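PDB 3CNB: DNA-binding response regulator, merR family, which probably binds DNA as a response regulator, its receiver domain, the part described here, probably being controlled by phosphorylation. Local coordinates for residues R75-P80 with G106-F111. Sequence-based numbering, arbitrary orientation.
Sequences RIKSTP and GAETCF
The ammonium nitrogen NZ of K77 is gripped by two water molecules and by two backbone carbonyls, those of A83 and I85 just before strand 86-91; with three N-H groups for four acceptors, one hydrogen is probably shared. Water 1 accepts from NZ of K77 at 3.1 Å and donates both its hydrogens, to the carbonyl O of G106 at 2.8 Å and to OE2 of E108 at 2.6 Å. Water 2 makes a second bridge, accepting from NZ of K77 and donating to OE2 of E108 at 3.0 Å. The waters flank the line from K77 NZ to E108 OE2 on roughly opposite sides; the pair, 4.4 Å apart, is too distant for a salt bridge, though the charges probably still attract. Nearer the backbone, the aliphatic part of K77 lies against G106, CG reaching CA of the glycine at 3.8 Å and CE its carbonyl O at 3.4 Å. Bends at chi2 (-64°) and chi3 (-67°) fold the chain along this backbone. As often at a helix C-terminus, the Schellman motif closing helix 96-104 gives its positive phi to a glycine, G106: at 117° a CB would press on the carbonyl O of the residue before, and here it would also run into CG of K77. In the CheY-like receiver fold, with its parallel five-stranded sheet, the contact joins the C-terminal end of helix 69-77 to the loop entering edge strand 109-112. An alanine in place of K77 would probably leave OE2 of E108 without the nearby positive charge, and the carbonyls of A83 and I85 without their shared donor. Where helix 69-77 ends, OG1 of T79 donates to the carbonyl O of R75 at 2.8 Å, in the carbonyl plane, tying the turn back to the helix.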
ATOM      1  N   ARG A  75      12.023  -4.305  -2.739  1.00 22.94           N
ATOM      2  CA  ARG A  75      12.927  -3.382  -2.002  1.00 21.58           C
ATOM      3  C   ARG A  75      12.440  -3.046  -0.598  1.00 22.13           C
ATOM      4  O   ARG A  75      13.251  -2.961   0.313  1.00 23.31           O
ATOM      5  CB  ARG A  75      13.191  -2.072  -2.785  1.00 25.74           C
ATOM      6  CG  ARG A  75      14.081  -1.025  -2.064  1.00 26.53           C
ATOM      7  CD  ARG A  75      13.241   0.079  -1.378  1.00 31.21           C
ATOM      8  NE  ARG A  75      14.062   1.014  -0.600  1.00 37.42           N
ATOM      9  CZ  ARG A  75      14.304   0.927   0.706  1.00 39.24           C
ATOM     10  NH1 ARG A  75      13.773  -0.050   1.427  1.00 38.51           N
ATOM     11  NH2 ARG A  75      15.070   1.830   1.300  1.00 33.87           N
ATOM     12  N   ILE A  76      11.135  -2.813  -0.427  1.00 21.50           N
ATOM     13  CA  ILE A  76      10.585  -2.515   0.910  1.00 21.21           C
ATOM     14  C   ILE A  76      10.775  -3.707   1.854  1.00 22.65           C
ATOM     15  O   ILE A  76      11.295  -3.560   2.959  1.00 21.11           O
ATOM     16  CB  ILE A  76       9.080  -2.103   0.888  1.00 20.69           C
ATOM     17  CG1 ILE A  76       8.914  -0.718   0.251  1.00 23.70           C
ATOM     18  CG2 ILE A  76       8.478  -2.107   2.350  1.00 20.47           C
ATOM     19  CD1 ILE A  76       7.531  -0.423  -0.320  1.00 18.70           C
ATOM     20  N   LYS A  77      10.370  -4.886   1.395  1.00 19.73           N
ATOM     21  CA  LYS A  77      10.307  -6.063   2.271  1.00 21.63           C
ATOM     22  C   LYS A  77      11.647  -6.779   2.489  1.00 23.12           C
ATOM     23  O   LYS A  77      11.750  -7.630   3.372  1.00 26.67           O
ATOM     24  CB  LYS A  77       9.223  -7.045   1.768  1.00 17.93           C
ATOM     25  CG  LYS A  77       7.797  -6.463   1.821  1.00 14.32           C
ATOM     26  CD  LYS A  77       7.364  -6.162   3.257  1.00 20.70           C
ATOM     27  CE  LYS A  77       7.183  -7.428   4.117  1.00 20.86           C
ATOM     28  NZ  LYS A  77       6.591  -7.036   5.431  1.00 19.22           N
ATOM     29  N   SER A  78      12.671  -6.444   1.705  1.00 25.91           N
ATOM     30  CA  SER A  78      13.979  -7.103   1.843  1.00 25.60           C
ATOM     31  C   SER A  78      15.071  -6.220   2.461  1.00 32.17           C
ATOM     32  O   SER A  78      16.223  -6.651   2.572  1.00 33.21           O
ATOM     33  CB  SER A  78      14.480  -7.636   0.504  1.00 30.36           C
ATOM     34  OG  SER A  78      14.623  -6.577  -0.433  1.00 26.62           O
ATOM     35  N   THR A  79      14.716  -5.004   2.861  1.00 30.05           N
ATOM     36  CA  THR A  79      15.669  -4.062   3.452  1.00 28.46           C
ATOM     37  C   THR A  79      15.323  -3.941   4.917  1.00 29.48           C
ATOM     38  O   THR A  79      14.163  -3.686   5.247  1.00 32.59           O
ATOM     39  CB  THR A  79      15.588  -2.677   2.755  1.00 28.86           C
ATOM     40  OG1 THR A  79      15.838  -2.834   1.353  1.00 26.03           O
ATOM     41  CG2 THR A  79      16.585  -1.654   3.323  1.00 26.62           C
ATOM     42  N   PRO A  80      16.323  -4.149   5.802  1.00 31.10           N
ATOM     43  CA  PRO A  80      16.139  -4.142   7.245  1.00 26.78           C
ATOM     44  C   PRO A  80      15.273  -3.018   7.777  1.00 31.76           C
ATOM     45  O   PRO A  80      14.380  -3.274   8.591  1.00 28.02           O
ATOM     46  CB  PRO A  80      17.570  -4.020   7.777  1.00 28.65           C
ATOM     47  CG  PRO A  80      18.373  -4.772   6.758  1.00 26.30           C
ATOM     48  CD  PRO A  80      17.722  -4.482   5.439  1.00 29.55           C
ATOM     49  N   GLY A 106       6.605 -10.193  -0.961  1.00 19.96           N
ATOM     50  CA  GLY A 106       6.419  -9.672   0.384  1.00 22.77           C
ATOM     51  C   GLY A 106       5.124  -8.933   0.729  1.00 18.17           C
ATOM     52  O   GLY A 106       4.879  -8.657   1.898  1.00 25.15           O
ATOM     53  N   ALA A 107       4.299  -8.604  -0.261  1.00 16.25           N
ATOM     54  CA  ALA A 107       2.962  -8.029  -0.015  1.00 20.82           C
ATOM     55  C   ALA A 107       2.064  -9.031   0.743  1.00 20.30           C
ATOM     56  O   ALA A 107       2.167 -10.230   0.509  1.00 21.41           O
ATOM     57  CB  ALA A 107       2.308  -7.629  -1.324  1.00 18.03           C
ATOM     58  N   GLU A 108       1.194  -8.545   1.634  1.00 21.79           N
ATOM     59  CA  GLU A 108       0.294  -9.448   2.398  1.00 22.05           C
ATOM     60  C   GLU A 108      -0.752 -10.048   1.486  1.00 23.67           C
ATOM     61  O   GLU A 108      -1.198 -11.192   1.662  1.00 26.69           O
ATOM     62  CB  GLU A 108      -0.429  -8.706   3.537  1.00 20.66           C
ATOM     63  CG  GLU A 108       0.474  -8.120   4.579  1.00 23.70           C
ATOM     64  CD  GLU A 108       1.376  -9.133   5.212  1.00 36.09           C
ATOM     65  OE1 GLU A 108       0.927 -10.283   5.452  1.00 42.28           O
ATOM     66  OE2 GLU A 108       2.539  -8.773   5.478  1.00 33.70           O
ATOM     67  N   THR A 109      -1.148  -9.241   0.512  1.00 28.37           N
ATOM     68  CA  THR A 109      -2.240  -9.554  -0.372  1.00 25.62           C
ATOM     69  C   THR A 109      -2.317  -8.500  -1.464  1.00 23.95           C
ATOM     70  O   THR A 109      -1.581  -7.509  -1.446  1.00 27.62           O
ATOM     71  CB  THR A 109      -3.582  -9.634   0.407  1.00 24.62           C
ATOM     72  OG1 THR A 109      -4.600 -10.150  -0.459  1.00 26.10           O
ATOM     73  CG2 THR A 109      -3.979  -8.270   0.996  1.00 21.36           C
ATOM     74  N   CYS A 110      -3.207  -8.729  -2.420  1.00 22.30           N
ATOM     75  CA  CYS A 110      -3.373  -7.822  -3.515  1.00 21.99           C
ATOM     76  C   CYS A 110      -4.862  -7.630  -3.798  1.00 25.41           C
ATOM     77  O   CYS A 110      -5.598  -8.596  -3.938  1.00 33.41           O
ATOM     78  CB  CYS A 110      -2.615  -8.331  -4.741  1.00 21.07           C
ATOM     79  SG  CYS A 110      -2.700  -7.257  -6.187  1.00 29.94           S
ATOM     80  N   PHE A 111      -5.286  -6.372  -3.851  1.00 25.54           N
ATOM     81  CA  PHE A 111      -6.661  -6.013  -4.126  1.00 21.15           C
ATOM     82  C   PHE A 111      -6.837  -5.634  -5.582  1.00 26.69           C
ATOM     83  O   PHE A 111      -6.047  -4.867  -6.123  1.00 23.15           O
ATOM     84  CB  PHE A 111      -7.075  -4.830  -3.252  1.00 21.09           C
ATOM     85  CG  PHE A 111      -7.433  -5.212  -1.846  1.00 25.75           C
ATOM     86  CD1 PHE A 111      -8.764  -5.380  -1.488  1.00 20.42           C
ATOM     87  CD2 PHE A 111      -6.444  -5.408  -0.880  1.00 22.36           C
ATOM     88  CE1 PHE A 111      -9.114  -5.736  -0.190  1.00 28.86           C
ATOM     89  CE2 PHE A 111      -6.772  -5.752   0.411  1.00 24.01           C
ATOM     90  CZ  PHE A 111      -8.121  -5.927   0.759  1.00 14.35           C
TER
HETATM   91  O   HOH W   1       3.850  -7.057   3.945  1.00 22.27           O
HETATM   92  O   HOH W   2       5.386  -9.556   6.175  1.00 40.88           O